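PDB 3BRS: periplasmic binding protein/LacI transcriptional regulator from Clostridium phytofermentans, which probably binds a sugar in the cleft between its two lobes and hands it on to a membrane transporter. Local coordinates for residues A[6-11]-A[255-260]; A[93-98]-A[103-108]; A[125-130]-A[191-196]; A[179-184]-A[206-211]. One frame throughout, in Å; residues are numbered along the deposited sequence.

Contact 1: residues A[6-11]-A[255-260]; sequences YYMICI and EKALKL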
loop_
_atom_site.group_PDB
_atom_site.type_symbol
_atom_site.label_atom_id
_atom_site.label_comp_id
_atom_site.label_asym_id
_atom_site.label_seq_id
_atom_site.Cartn_x
_atom_site.Cartn_y
_atom_site.Cartn_z
ATOM N N TYR A 6 4.994 28.070 -1.141
ATOM C CA TYR A 6 4.981 26.990 -0.166
ATOM C C TYR A 6 5.995 25.910 -0.500
ATOM O O TYR A 6 6.122 25.521 -1.669
ATOM C CB TYR A 6 3.582 26.438 -0.114
ATOM C CG TYR A 6 2.583 27.393 0.557
ATOM C CD1 TYR A 6 1.458 27.847 -0.133
ATOM C CD2 TYR A 6 2.767 27.826 1.889
ATOM C CE1 TYR A 6 0.538 28.724 0.458
ATOM C CE2 TYR A 6 1.835 28.721 2.501
ATOM C CZ TYR A 6 0.725 29.141 1.771
ATOM O OH TYR A 6 -0.218 29.982 2.345
ATOM N N TYR A 7 6.722 25.450 0.540
ATOM C CA TYR A 7 7.717 24.378 0.419
ATOM C C TYR A 7 7.203 23.091 1.159
ATOM O O TYR A 7 7.008 23.093 2.378
ATOM C CB TYR A 7 9.107 24.872 0.894
ATOM C CG TYR A 7 10.265 23.905 0.912
ATOM C CD1 TYR A 7 11.274 24.028 1.958
ATOM C CD2 TYR A 7 10.394 22.870 -0.065
ATOM C CE1 TYR A 7 12.326 23.133 2.068
ATOM C CE2 TYR A 7 11.481 21.941 0.001
ATOM C CZ TYR A 7 12.451 22.093 1.086
ATOM O OH TYR A 7 13.527 21.232 1.179
ATOM N N MET A 8 6.999 22.027 0.377
ATOM C CA MET A 8 6.435 20.734 0.829
ATOM C C MET A 8 7.425 19.609 0.533
ATOM O O MET A 8 8.091 19.604 -0.482
ATOM C CB MET A 8 5.118 20.407 0.113
ATOM C CG MET A 8 3.955 21.440 0.272
ATOM S SD MET A 8 2.274 20.712 0.039
ATOM C CE MET A 8 1.366 22.227 0.237
ATOM N N ILE A 9 7.604 18.677 1.459
ATOM C CA ILE A 9 8.533 17.559 1.130
ATOM C C ILE A 9 7.735 16.293 1.224
ATOM O O ILE A 9 7.108 16.056 2.256
ATOM C CB ILE A 9 9.729 17.534 2.116
ATOM C CG1 ILE A 9 10.650 18.745 1.867
ATOM C CG2 ILE A 9 10.533 16.141 1.992
ATOM C CD1 ILE A 9 11.824 18.856 3.030
ATOM N N CYS A 10 7.722 15.507 0.140
ATOM C CA CYS A 10 6.996 14.220 0.127
ATOM C C CYS A 10 7.929 13.051 0.474
ATOM O O CYS A 10 9.044 12.966 -0.105
ATOM C CB CYS A 10 6.370 14.001 -1.280
ATOM S SG CYS A 10 5.497 12.420 -1.226
ATOM N N ILE A 11 7.518 12.162 1.379
ATOM C CA ILE A 11 8.390 11.055 1.814
ATOM C C ILE A 11 7.649 9.798 1.607
ATOM O O ILE A 11 6.947 9.364 2.503
ATOM C CB ILE A 11 8.870 11.154 3.279
ATOM C CG1 ILE A 11 9.434 12.559 3.582
ATOM C CG2 ILE A 11 9.806 9.984 3.675
ATOM C CD1 ILE A 11 9.884 12.739 5.086
ATOM N N GLU A 255 -2.856 19.344 -2.622
ATOM C CA GLU A 255 -3.982 20.243 -2.610
ATOM C C GLU A 255 -4.552 20.559 -1.207
ATOM O O GLU A 255 -4.739 21.706 -0.887
ATOM C CB GLU A 255 -5.053 19.664 -3.527
ATOM C CG GLU A 255 -6.228 20.530 -3.714
ATOM C CD GLU A 255 -7.238 19.827 -4.561
ATOM O OE1 GLU A 255 -7.773 18.795 -4.072
ATOM O OE2 GLU A 255 -7.475 20.275 -5.707
ATOM N N LYS A 256 -4.786 19.561 -0.377
ATOM C CA LYS A 256 -5.467 19.751 0.881
ATOM C C LYS A 256 -4.476 20.151 1.977
ATOM O O LYS A 256 -4.876 20.643 3.022
ATOM C CB LYS A 256 -6.171 18.468 1.354
ATOM C CG LYS A 256 -7.311 17.945 0.452
ATOM C CD LYS A 256 -8.457 18.930 0.358
ATOM C CE LYS A 256 -9.719 18.271 -0.251
ATOM N NZ LYS A 256 -9.827 18.518 -1.710
ATOM N N ALA A 257 -3.191 19.923 1.743
ATOM C CA ALA A 257 -2.119 20.503 2.600
ATOM C C ALA A 257 -2.251 22.012 2.495
ATOM O O ALA A 257 -1.903 22.756 3.439
ATOM C CB ALA A 257 -0.748 20.111 2.089
ATOM N N LEU A 258 -2.780 22.438 1.347
ATOM C CA LEU A 258 -3.009 23.830 1.084
ATOM C C LEU A 258 -4.086 24.427 1.999
ATOM O O LEU A 258 -3.954 25.532 2.497
ATOM C CB LEU A 258 -3.360 24.032 -0.376
ATOM C CG LEU A 258 -2.206 24.270 -1.365
ATOM C CD1 LEU A 258 -2.758 24.978 -2.634
ATOM C CD2 LEU A 258 -1.118 25.101 -0.686
ATOM N N LYS A 259 -5.131 23.656 2.267
ATOM C CA LYS A 259 -6.188 24.118 3.131
ATOM C C LYS A 259 -5.633 24.360 4.499
ATOM O O LYS A 259 -5.856 25.433 5.061
ATOM C CB LYS A 259 -7.335 23.139 3.146
ATOM C CG LYS A 259 -7.872 22.984 1.750
ATOM C CD LYS A 259 -9.338 22.990 1.726
ATOM C CE LYS A 259 -9.834 23.330 0.346
ATOM N NZ LYS A 259 -10.956 24.287 0.523
ATOM N N LEU A 260 -4.825 23.435 4.999
ATOM C CA LEU A 260 -4.296 23.586 6.357
ATOM C C LEU A 260 -3.474 24.852 6.520
ATOM O O LEU A 260 -3.567 25.523 7.533
ATOM C CB LEU A 260 -3.371 22.435 6.724
ATOM C CG LEU A 260 -3.874 21.022 6.561
ATOM C CD1 LEU A 260 -2.694 20.050 6.744
ATOM C CD2 LEU A 260 -4.997 20.778 7.610
#
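Met8 and Leu258 share the middle of this contact, with Tyr6 and Ala257 beside them. The methyl CE of Met8 rests on the single methyl of Ala257, CE to CB 3.5 Å, and its sulfur SD lies nearly as close to that same CB, at 3.7 Å. CE also meets Leu258 CD2 at 3.9 Å, the two side chains crossing at about a right angle. This CD2 branch reaches on to the Tyr6 ring, 3.8 Å from CD1. Met8 starts with CG anti to its carbonyl carbon (chi1 -59°) and then runs extended, which carries the thioether out from strand 7-11 to the helix. A long, unbranched methionine suits that span, while alanine lets the helix come near the sheet. Leucine, on the helix flank, bridges to both Tyr6 and Met8.

Farther out, Met8 also packs on Leu40, Val68 and Leu70 of the flanking strands, and Ala257 on Val68 and Ile94. On the helix side turned from the strand, Glu255 forms a salt bridge with Lys256 and a hydrogen bond with the Tyr36 hydroxyl. Helix 246-262 thus covers one face of a parallel sheet, the alpha/beta layering of a Rossmann-like lobe in type I periplasmic binding proteins.

Contact 2: residues A[93-98]-A[103-108]; sequences LIVIDS and DIADIT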
loop_
_atom_site.group_PDB
_atom_site.type_symbol
_atom_site.label_atom_id
_atom_site.label_comp_id
_atom_site.label_asym_id
_atom_site.label_seq_id
_atom_site.Cartn_x
_atom_site.Cartn_y
_atom_site.Cartn_z
ATOM N N LEU A 93 1.677 17.929 8.992
ATOM C CA LEU A 93 1.853 16.579 8.584
ATOM C C LEU A 93 0.608 16.109 7.842
ATOM O O LEU A 93 -0.466 16.046 8.451
ATOM C CB LEU A 93 2.113 15.682 9.796
ATOM C CG LEU A 93 2.271 14.188 9.585
ATOM C CD1 LEU A 93 3.345 13.832 8.519
ATOM C CD2 LEU A 93 2.630 13.614 10.893
ATOM N N ILE A 94 0.751 15.749 6.573
ATOM C CA ILE A 94 -0.227 14.895 5.834
ATOM C C ILE A 94 0.250 13.470 5.794
ATOM O O ILE A 94 1.395 13.173 5.386
ATOM C CB ILE A 94 -0.420 15.360 4.333
ATOM C CG1 ILE A 94 -0.728 16.783 4.292
ATOM C CG2 ILE A 94 -1.538 14.559 3.517
ATOM C CD1 ILE A 94 -1.698 17.162 5.321
ATOM N N VAL A 95 -0.573 12.549 6.265
ATOM C CA VAL A 95 -0.234 11.149 6.043
ATOM C C VAL A 95 -0.854 10.668 4.715
ATOM O O VAL A 95 -2.007 10.884 4.496
ATOM C CB VAL A 95 -0.523 10.288 7.172
ATOM C CG1 VAL A 95 -0.563 8.833 6.678
ATOM C CG2 VAL A 95 0.583 10.479 8.275
ATOM N N ILE A 96 -0.031 10.111 3.802
ATOM C CA ILE A 96 -0.547 9.555 2.563
ATOM C C ILE A 96 -0.367 7.982 2.511
ATOM O O ILE A 96 0.642 7.429 2.965
ATOM C CB ILE A 96 0.200 10.150 1.421
ATOM C CG1 ILE A 96 1.682 10.111 1.763
ATOM C CG2 ILE A 96 -0.393 11.549 1.010
ATOM C CD1 ILE A 96 2.588 10.187 0.518
ATOM N N ASP A 97 -1.347 7.265 1.983
ATOM C CA ASP A 97 -1.248 5.789 1.885
ATOM C C ASP A 97 -1.251 5.014 3.196
ATOM O O ASP A 97 -2.121 4.203 3.355
ATOM C CB ASP A 97 -0.028 5.430 1.049
ATOM C CG ASP A 97 0.195 3.921 0.940
ATOM O OD1 ASP A 97 -0.731 3.223 0.550
ATOM O OD2 ASP A 97 1.276 3.420 1.240
ATOM N N SER A 98 -0.358 5.291 4.174
ATOM C CA SER A 98 -0.098 4.298 5.235
ATOM C C SER A 98 0.093 4.995 6.522
ATOM O O SER A 98 1.041 5.762 6.630
ATOM C CB SER A 98 1.133 3.467 4.962
ATOM O OG SER A 98 1.037 2.250 5.713
ATOM N N ASP A 103 -1.867 9.204 16.842
ATOM C CA ASP A 103 -2.787 10.063 16.119
ATOM C C ASP A 103 -2.198 11.436 15.852
ATOM O O ASP A 103 -2.711 12.443 16.346
ATOM C CB ASP A 103 -4.111 10.216 16.863
ATOM C CG ASP A 103 -5.093 11.030 16.075
ATOM O OD1 ASP A 103 -5.180 10.772 14.844
ATOM O OD2 ASP A 103 -5.730 11.938 16.669
ATOM N N ILE A 104 -1.129 11.494 15.056
ATOM C CA ILE A 104 -0.502 12.783 14.815
ATOM C C ILE A 104 -0.737 13.430 13.467
ATOM O O ILE A 104 -0.383 14.622 13.315
ATOM C CB ILE A 104 0.977 12.786 15.221
ATOM C CG1 ILE A 104 1.745 11.779 14.349
ATOM C CG2 ILE A 104 1.125 12.537 16.780
ATOM C CD1 ILE A 104 3.265 11.886 14.398
ATOM N N ALA A 105 -1.354 12.732 12.497
ATOM C CA ALA A 105 -1.605 13.355 11.183
ATOM C C ALA A 105 -2.539 14.494 11.290
ATOM O O ALA A 105 -3.564 14.363 11.943
ATOM C CB ALA A 105 -2.182 12.362 10.153
ATOM N N ASP A 106 -2.251 15.573 10.593
ATOM C CA ASP A 106 -3.200 16.678 10.423
ATOM C C ASP A 106 -4.306 16.236 9.452
ATOM O O ASP A 106 -5.458 16.446 9.722
ATOM C CB ASP A 106 -2.531 17.994 9.974
ATOM C CG ASP A 106 -1.498 18.501 10.970
ATOM O OD1 ASP A 106 -1.784 18.516 12.174
ATOM O OD2 ASP A 106 -0.382 18.865 10.562
ATOM N N ILE A 107 -3.948 15.599 8.357
ATOM C CA ILE A 107 -4.915 14.869 7.521
ATOM C C ILE A 107 -4.316 13.538 7.027
ATOM O O ILE A 107 -3.118 13.431 6.885
ATOM C CB ILE A 107 -5.624 15.768 6.435
ATOM C CG1 ILE A 107 -6.248 14.895 5.353
ATOM C CG2 ILE A 107 -4.706 16.790 5.859
ATOM C CD1 ILE A 107 -6.849 15.604 4.272
ATOM N N THR A 108 -5.126 12.489 6.913
ATOM C CA THR A 108 -4.735 11.226 6.235
ATOM C C THR A 108 -5.474 10.998 4.893
ATOM O O THR A 108 -6.675 10.978 4.896
ATOM C CB THR A 108 -5.083 10.066 7.126
ATOM O OG1 THR A 108 -4.236 10.151 8.283
ATOM C CG2 THR A 108 -4.846 8.688 6.380
#
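Two neighbouring parallel strands of the N-terminal lobe's sheet, 92-96 and 107-110, meet here, with Ile94 paired to Ile107 and Val95 to Thr108. Val95 N donates to Ile107 O at 2.8 Å, and Val95 O receives a CA-H...O contact from Thr108 CA at 3.3 Å.

Where the pairing begins, Asp106 holds Leu93 by two bonds. Its backbone N donates to Leu93 O at 2.8 Å, in the carbonyl plane. Its carboxylate turns back to accept Leu93 N at OD2, also 2.8 Å away; the bond is fairly straight (N-H...O 162°) and the donor comes from the anti side, 31° out of the carboxylate plane. A chi1 of -60° swings the carboxylate to the side of its own backbone N, where the short aspartate side chain can reach this N-H just before strand 107-110 begins, so both polar backbone atoms of Leu93 are satisfied by one residue.

Apolar contacts fill in around the bonds. On one face Val95 CG2 meets Ala105 CB at 3.8 Å, and Leu93 CD2 lies 4.0 Å from Ile104 CD1. On the other, Ile94 and Ile107 lie side by side beneath Leu260 of helix 246-262. Branched residues favour extended backbone and fill the layer under the helices, as in the central parallel sheet of a Rossmann-like periplasmic binding lobe.

Contact 3: residues A[125-130]-A[191-196]; sequences KNLVRK and ISVMVG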
loop_
_atom_site.group_PDB
_atom_site.type_symbol
_atom_site.label_atom_id
_atom_site.label_comp_id
_atom_site.label_asym_id
_atom_site.label_seq_id
_atom_site.Cartn_x
_atom_site.Cartn_y
_atom_site.Cartn_z
ATOM N N LYS A 125 -13.616 -16.276 -1.048
ATOM C CA LYS A 125 -14.641 -17.186 -0.462
ATOM C C LYS A 125 -15.430 -17.839 -1.554
ATOM O O LYS A 125 -15.663 -19.030 -1.495
ATOM C CB LYS A 125 -15.586 -16.377 0.422
ATOM C CG LYS A 125 -16.537 -17.167 1.323
ATOM C CD LYS A 125 -17.208 -16.165 2.211
ATOM C CE LYS A 125 -18.055 -16.794 3.312
ATOM N NZ LYS A 125 -18.989 -15.741 3.879
ATOM N N ASN A 126 -15.839 -17.110 -2.577
ATOM C CA ASN A 126 -16.579 -17.787 -3.627
ATOM C C ASN A 126 -15.693 -18.804 -4.408
ATOM O O ASN A 126 -16.165 -19.871 -4.797
ATOM C CB ASN A 126 -17.168 -16.763 -4.546
ATOM C CG ASN A 126 -18.076 -17.369 -5.596
ATOM O OD1 ASN A 126 -19.000 -18.135 -5.300
ATOM N ND2 ASN A 126 -17.849 -16.992 -6.833
ATOM N N LEU A 127 -14.404 -18.500 -4.613
ATOM C CA LEU A 127 -13.540 -19.473 -5.330
ATOM C C LEU A 127 -13.310 -20.817 -4.620
ATOM O O LEU A 127 -13.255 -21.869 -5.252
ATOM C CB LEU A 127 -12.193 -18.846 -5.703
ATOM C CG LEU A 127 -12.266 -17.656 -6.645
ATOM C CD1 LEU A 127 -10.908 -17.023 -6.698
ATOM C CD2 LEU A 127 -12.756 -18.075 -8.029
ATOM N N VAL A 128 -13.194 -20.788 -3.306
ATOM C CA VAL A 128 -13.015 -22.020 -2.518
ATOM C C VAL A 128 -14.369 -22.570 -1.917
ATOM O O VAL A 128 -14.364 -23.332 -0.925
ATOM C CB VAL A 128 -11.909 -21.850 -1.435
ATOM C CG1 VAL A 128 -10.686 -21.238 -2.040
ATOM C CG2 VAL A 128 -12.381 -20.971 -0.408
ATOM N N ARG A 129 -15.494 -22.208 -2.557
ATOM C CA ARG A 129 -16.850 -22.659 -2.206
ATOM C C ARG A 129 -16.966 -24.171 -2.061
ATOM O O ARG A 129 -17.642 -24.678 -1.157
ATOM C CB ARG A 129 -17.823 -22.293 -3.333
ATOM C CG ARG A 129 -18.788 -21.239 -3.014
ATOM C CD ARG A 129 -19.880 -21.192 -4.090
ATOM N NE ARG A 129 -19.396 -21.649 -5.397
ATOM C CZ ARG A 129 -20.136 -21.684 -6.513
ATOM N NH1 ARG A 129 -19.596 -22.126 -7.656
ATOM N NH2 ARG A 129 -21.414 -21.271 -6.502
ATOM N N LYS A 130 -16.405 -24.894 -3.018
ATOM C CA LYS A 130 -16.541 -26.346 -3.016
ATOM C C LYS A 130 -15.340 -26.895 -2.288
ATOM O O LYS A 130 -15.463 -27.800 -1.474
ATOM C CB LYS A 130 -16.608 -26.937 -4.433
ATOM C CG LYS A 130 -17.765 -26.516 -5.302
ATOM C CD LYS A 130 -17.880 -27.502 -6.476
ATOM C CE LYS A 130 -18.821 -28.724 -6.181
ATOM N NZ LYS A 130 -18.194 -30.030 -5.698
ATOM N N ILE A 191 -3.492 -25.801 -2.081
ATOM C CA ILE A 191 -3.815 -24.381 -2.366
ATOM C C ILE A 191 -4.314 -24.232 -3.836
ATOM O O ILE A 191 -3.651 -24.604 -4.771
ATOM C CB ILE A 191 -2.591 -23.486 -2.094
ATOM C CG1 ILE A 191 -2.349 -23.265 -0.569
ATOM C CG2 ILE A 191 -2.669 -22.207 -2.866
ATOM C CD1 ILE A 191 -0.941 -22.754 -0.241
ATOM N N SER A 192 -5.489 -23.677 -4.035
ATOM C CA SER A 192 -6.074 -23.509 -5.335
ATOM C C SER A 192 -6.262 -22.007 -5.615
ATOM O O SER A 192 -6.744 -21.639 -6.697
ATOM C CB SER A 192 -7.466 -24.125 -5.296
ATOM O OG SER A 192 -8.237 -23.426 -4.308
ATOM N N VAL A 193 -5.955 -21.158 -4.620
ATOM C CA VAL A 193 -6.060 -19.692 -4.736
ATOM C C VAL A 193 -4.888 -19.102 -3.987
ATOM O O VAL A 193 -4.718 -19.357 -2.792
ATOM C CB VAL A 193 -7.372 -19.060 -4.115
ATOM C CG1 VAL A 193 -7.484 -17.612 -4.545
ATOM C CG2 VAL A 193 -8.672 -19.706 -4.594
ATOM N N MET A 194 -4.078 -18.340 -4.706
ATOM C CA MET A 194 -3.119 -17.444 -4.115
ATOM C C MET A 194 -3.586 -15.971 -3.997
ATOM O O MET A 194 -4.225 -15.380 -4.917
ATOM C CB MET A 194 -1.773 -17.549 -4.874
ATOM C CG MET A 194 -1.124 -18.916 -4.656
ATOM S SD MET A 194 -0.182 -19.113 -3.032
ATOM C CE MET A 194 0.592 -17.572 -2.753
ATOM N N VAL A 195 -3.291 -15.362 -2.841
ATOM C CA VAL A 195 -3.620 -13.904 -2.683
ATOM C C VAL A 195 -2.365 -13.058 -2.573
ATOM O O VAL A 195 -1.518 -13.305 -1.709
ATOM C CB VAL A 195 -4.507 -13.697 -1.447
ATOM C CG1 VAL A 195 -5.005 -12.276 -1.366
ATOM C CG2 VAL A 195 -5.677 -14.657 -1.502
ATOM N N GLY A 196 -2.197 -12.064 -3.427
ATOM C CA GLY A 196 -1.060 -11.098 -3.267
ATOM C C GLY A 196 -1.651 -9.787 -2.794
ATOM O O GLY A 196 -2.555 -9.225 -3.435
#
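Leu127, Val128 and Val193 meet through branched aliphatic groups, and no ring or other planar side chain takes part, so there are no faces or edges to stack. The contact is a helix-on-sheet layer of the C-terminal, Rossmann-like lobe: the end of helix 113-127 lies against strand 191-196, which runs between strands 133-138 and 219-224.

Val193 carries the contact on the strand side. It points toward the helix end, and CG2 does most of the touching. This methyl meets both helix-end residues, 3.8 Å from Leu127 CB and 3.6 Å from Val128 CG1, while CG1 adds a looser contact, 4.1 Å from Leu127 CD1. The leucine crosses the valine at about a right angle, and the two valines cross obliquely. Compact beta-branched valine fits the strand, whose extended backbone it favours; leucine, unbranched at CB, is at home in the last turn of the helix and reaches on to Val221 of the next strand.

Val128 is the first residue to leave helical backbone angles, and its side chain also packs on Ile134. Its carbonyl oxygen accepts a hydrogen bond from Lys163. Ser192 is a smaller neighbour, its hydroxyl weakly bonded to the Lys133 carbonyl. Placed beside its own backbone N (chi1 -48°), the CG1 methyl of Val128 looks across to Ser192 as well as Val193, lying 4.0 Å from Ser192 OG.

Contact 4: residues A[179-184]-A[206-211]; sequences DGTVEL and ARAIKD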
loop_
_atom_site.group_PDB
_atom_site.type_symbol
_atom_site.label_atom_id
_atom_site.label_comp_id
_atom_site.label_asym_id
_atom_site.label_seq_id
_atom_site.Cartn_x
_atom_site.Cartn_y
_atom_site.Cartn_z
ATOM N N ASP A 179 9.919 -16.638 -4.466
ATOM C CA ASP A 179 10.364 -17.690 -3.508
ATOM C C ASP A 179 9.299 -18.178 -2.568
ATOM O O ASP A 179 9.125 -19.352 -2.419
ATOM C CB ASP A 179 11.447 -17.159 -2.631
ATOM C CG ASP A 179 12.709 -16.965 -3.365
ATOM O OD1 ASP A 179 12.737 -17.134 -4.615
ATOM O OD2 ASP A 179 13.687 -16.665 -2.656
ATOM N N GLY A 180 8.597 -17.267 -1.905
ATOM C CA GLY A 180 7.576 -17.661 -0.869
ATOM C C GLY A 180 6.398 -18.317 -1.533
ATOM O O GLY A 180 5.769 -19.195 -0.966
ATOM N N THR A 181 6.103 -17.917 -2.759
ATOM C CA THR A 181 5.065 -18.586 -3.553
ATOM C C THR A 181 5.456 -20.018 -3.934
ATOM O O THR A 181 4.664 -20.999 -3.829
ATOM C CB THR A 181 4.820 -17.777 -4.848
ATOM O OG1 THR A 181 4.258 -16.498 -4.465
ATOM C CG2 THR A 181 3.753 -18.422 -5.624
ATOM N N VAL A 182 6.709 -20.151 -4.373
ATOM C CA VAL A 182 7.217 -21.470 -4.659
ATOM C C VAL A 182 7.162 -22.293 -3.388
ATOM O O VAL A 182 6.725 -23.424 -3.428
ATOM C CB VAL A 182 8.663 -21.399 -5.231
ATOM C CG1 VAL A 182 9.314 -22.817 -5.209
ATOM C CG2 VAL A 182 8.604 -20.843 -6.720
ATOM N N GLU A 183 7.601 -21.739 -2.255
ATOM C CA GLU A 183 7.618 -22.530 -0.995
ATOM C C GLU A 183 6.215 -22.965 -0.575
ATOM O O GLU A 183 5.969 -24.141 -0.286
ATOM C CB GLU A 183 8.314 -21.750 0.130
ATOM C CG GLU A 183 8.191 -22.403 1.519
ATOM C CD GLU A 183 8.968 -21.647 2.611
ATOM O OE1 GLU A 183 8.922 -20.383 2.623
ATOM O OE2 GLU A 183 9.638 -22.323 3.439
ATOM N N LEU A 184 5.270 -22.044 -0.589
ATOM C CA LEU A 184 3.904 -22.405 -0.224
ATOM C C LEU A 184 3.289 -23.426 -1.154
ATOM O O LEU A 184 2.678 -24.375 -0.666
ATOM C CB LEU A 184 2.963 -21.177 -0.198
ATOM C CG LEU A 184 2.765 -20.257 1.016
ATOM C CD1 LEU A 184 4.058 -19.949 1.743
ATOM C CD2 LEU A 184 2.073 -18.987 0.539
ATOM N N ALA A 206 2.494 -14.348 -9.490
ATOM C CA ALA A 206 2.023 -14.759 -10.845
ATOM C C ALA A 206 3.193 -15.369 -11.591
ATOM O O ALA A 206 3.001 -16.324 -12.278
ATOM C CB ALA A 206 1.533 -13.562 -11.594
ATOM N N ARG A 207 4.416 -14.825 -11.477
ATOM C CA ARG A 207 5.559 -15.483 -12.169
ATOM C C ARG A 207 5.828 -16.926 -11.738
ATOM O O ARG A 207 6.025 -17.828 -12.570
ATOM C CB ARG A 207 6.842 -14.704 -11.981
ATOM C CG ARG A 207 6.653 -13.335 -12.443
ATOM C CD ARG A 207 7.932 -12.785 -12.891
ATOM N NE ARG A 207 8.644 -12.104 -11.834
ATOM C CZ ARG A 207 8.833 -10.788 -11.799
ATOM N NH1 ARG A 207 9.535 -10.257 -10.821
ATOM N NH2 ARG A 207 8.339 -10.010 -12.753
ATOM N N ALA A 208 5.861 -17.108 -10.427
ATOM C CA ALA A 208 6.120 -18.377 -9.806
ATOM C C ALA A 208 5.059 -19.370 -10.236
ATOM O O ALA A 208 5.387 -20.470 -10.687
ATOM C CB ALA A 208 6.145 -18.221 -8.271
ATOM N N ILE A 209 3.813 -18.965 -10.188
ATOM C CA ILE A 209 2.696 -19.836 -10.630
ATOM C C ILE A 209 2.876 -20.183 -12.120
ATOM O O ILE A 209 2.511 -21.254 -12.565
ATOM C CB ILE A 209 1.296 -19.115 -10.397
ATOM C CG1 ILE A 209 0.791 -19.212 -8.958
ATOM C CG2 ILE A 209 0.179 -19.622 -11.327
ATOM C CD1 ILE A 209 -0.289 -18.132 -8.645
ATOM N N LYS A 210 3.452 -19.271 -12.882
ATOM C CA LYS A 210 3.687 -19.470 -14.336
ATOM C C LYS A 210 4.814 -20.493 -14.564
ATOM O O LYS A 210 4.706 -21.414 -15.398
ATOM C CB LYS A 210 4.148 -18.138 -14.948
ATOM C CG LYS A 210 3.791 -18.000 -16.449
ATOM C CD LYS A 210 4.937 -17.365 -17.231
ATOM C CE LYS A 210 4.500 -16.943 -18.656
ATOM N NZ LYS A 210 3.540 -17.904 -19.304
ATOM N N ASP A 211 5.890 -20.343 -13.755
ATOM C CA ASP A 211 7.103 -21.152 -13.873
ATOM C C ASP A 211 6.874 -22.544 -13.373
ATOM O O ASP A 211 7.654 -23.473 -13.680
ATOM C CB ASP A 211 8.271 -20.532 -13.100
ATOM C CG ASP A 211 8.853 -19.257 -13.787
ATOM O OD1 ASP A 211 9.711 -18.639 -13.132
ATOM O OD2 ASP A 211 8.484 -18.874 -14.958
#
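Apolar packing alone joins Thr181 and Val182 of one helix to Ala208 of the next. The alanine methyl is the meeting point: Ala208 CB lies 3.6 Å from Thr181 CG2 and 3.7 Å from Thr181 CB, and the CG2 methyl of Val182 comes to it at 3.9 Å. Because alanine is so small, the backbones draw close, with Val182 CA and Ala208 CA 6.1 Å apart. Beta-branched residues opposite it present short, stiff surfaces that fill the gap without a long chain having to fold away.

Most polar interactions stay within one helix. Thr181 is amphipathic: its chi1 of -66° directs OG1 back along its own helix to bond to the Ala177 carbonyl one turn earlier, so the buried hydroxyl is satisfied and the methyl is the branch turned to Ala208. Glu183 N to Asp179 O at 2.8 Å and Asp211 N to Arg207 O at 2.8 Å are among the regular i to i+4 backbone bonds of the two helices. The exception is Asp211, which adds a polar tie between the helices, through OD1 to the hydroxyl of Tyr178.

Helices 174-187 and 199-211 lie beside one another on one face of the C-terminal lobe's sheet, joined in the chain by strand 191-196. Thr181 reaches Ile137 of strand 133-138, while Ile209 rests on Leu220 of strand 219-224.

How the contacts relate
The four contacts divide between two lobes on opposite sides of the chain's centre. Contacts 1 and 2, with centres 11 Å apart, share the sheet of the N-terminal lobe and touch through Leu260. Contacts 3 and 4, 16 Å apart, lie in the C-terminal lobe, where strand 191-196 of contact 3 links the two helices of contact 4 in the chain and its Met194 packs on Leu184 and Ile209. Centres in different lobes lie about 34 to 42 Å apart. Along the chain, contact 1 encloses all the others, contact 2 closes before contact 3 opens, and contacts 3 and 4 interleave. Helix 246-262 returns late to the first lobe, consistent with the crossovers of a hinged sugar-binding protein.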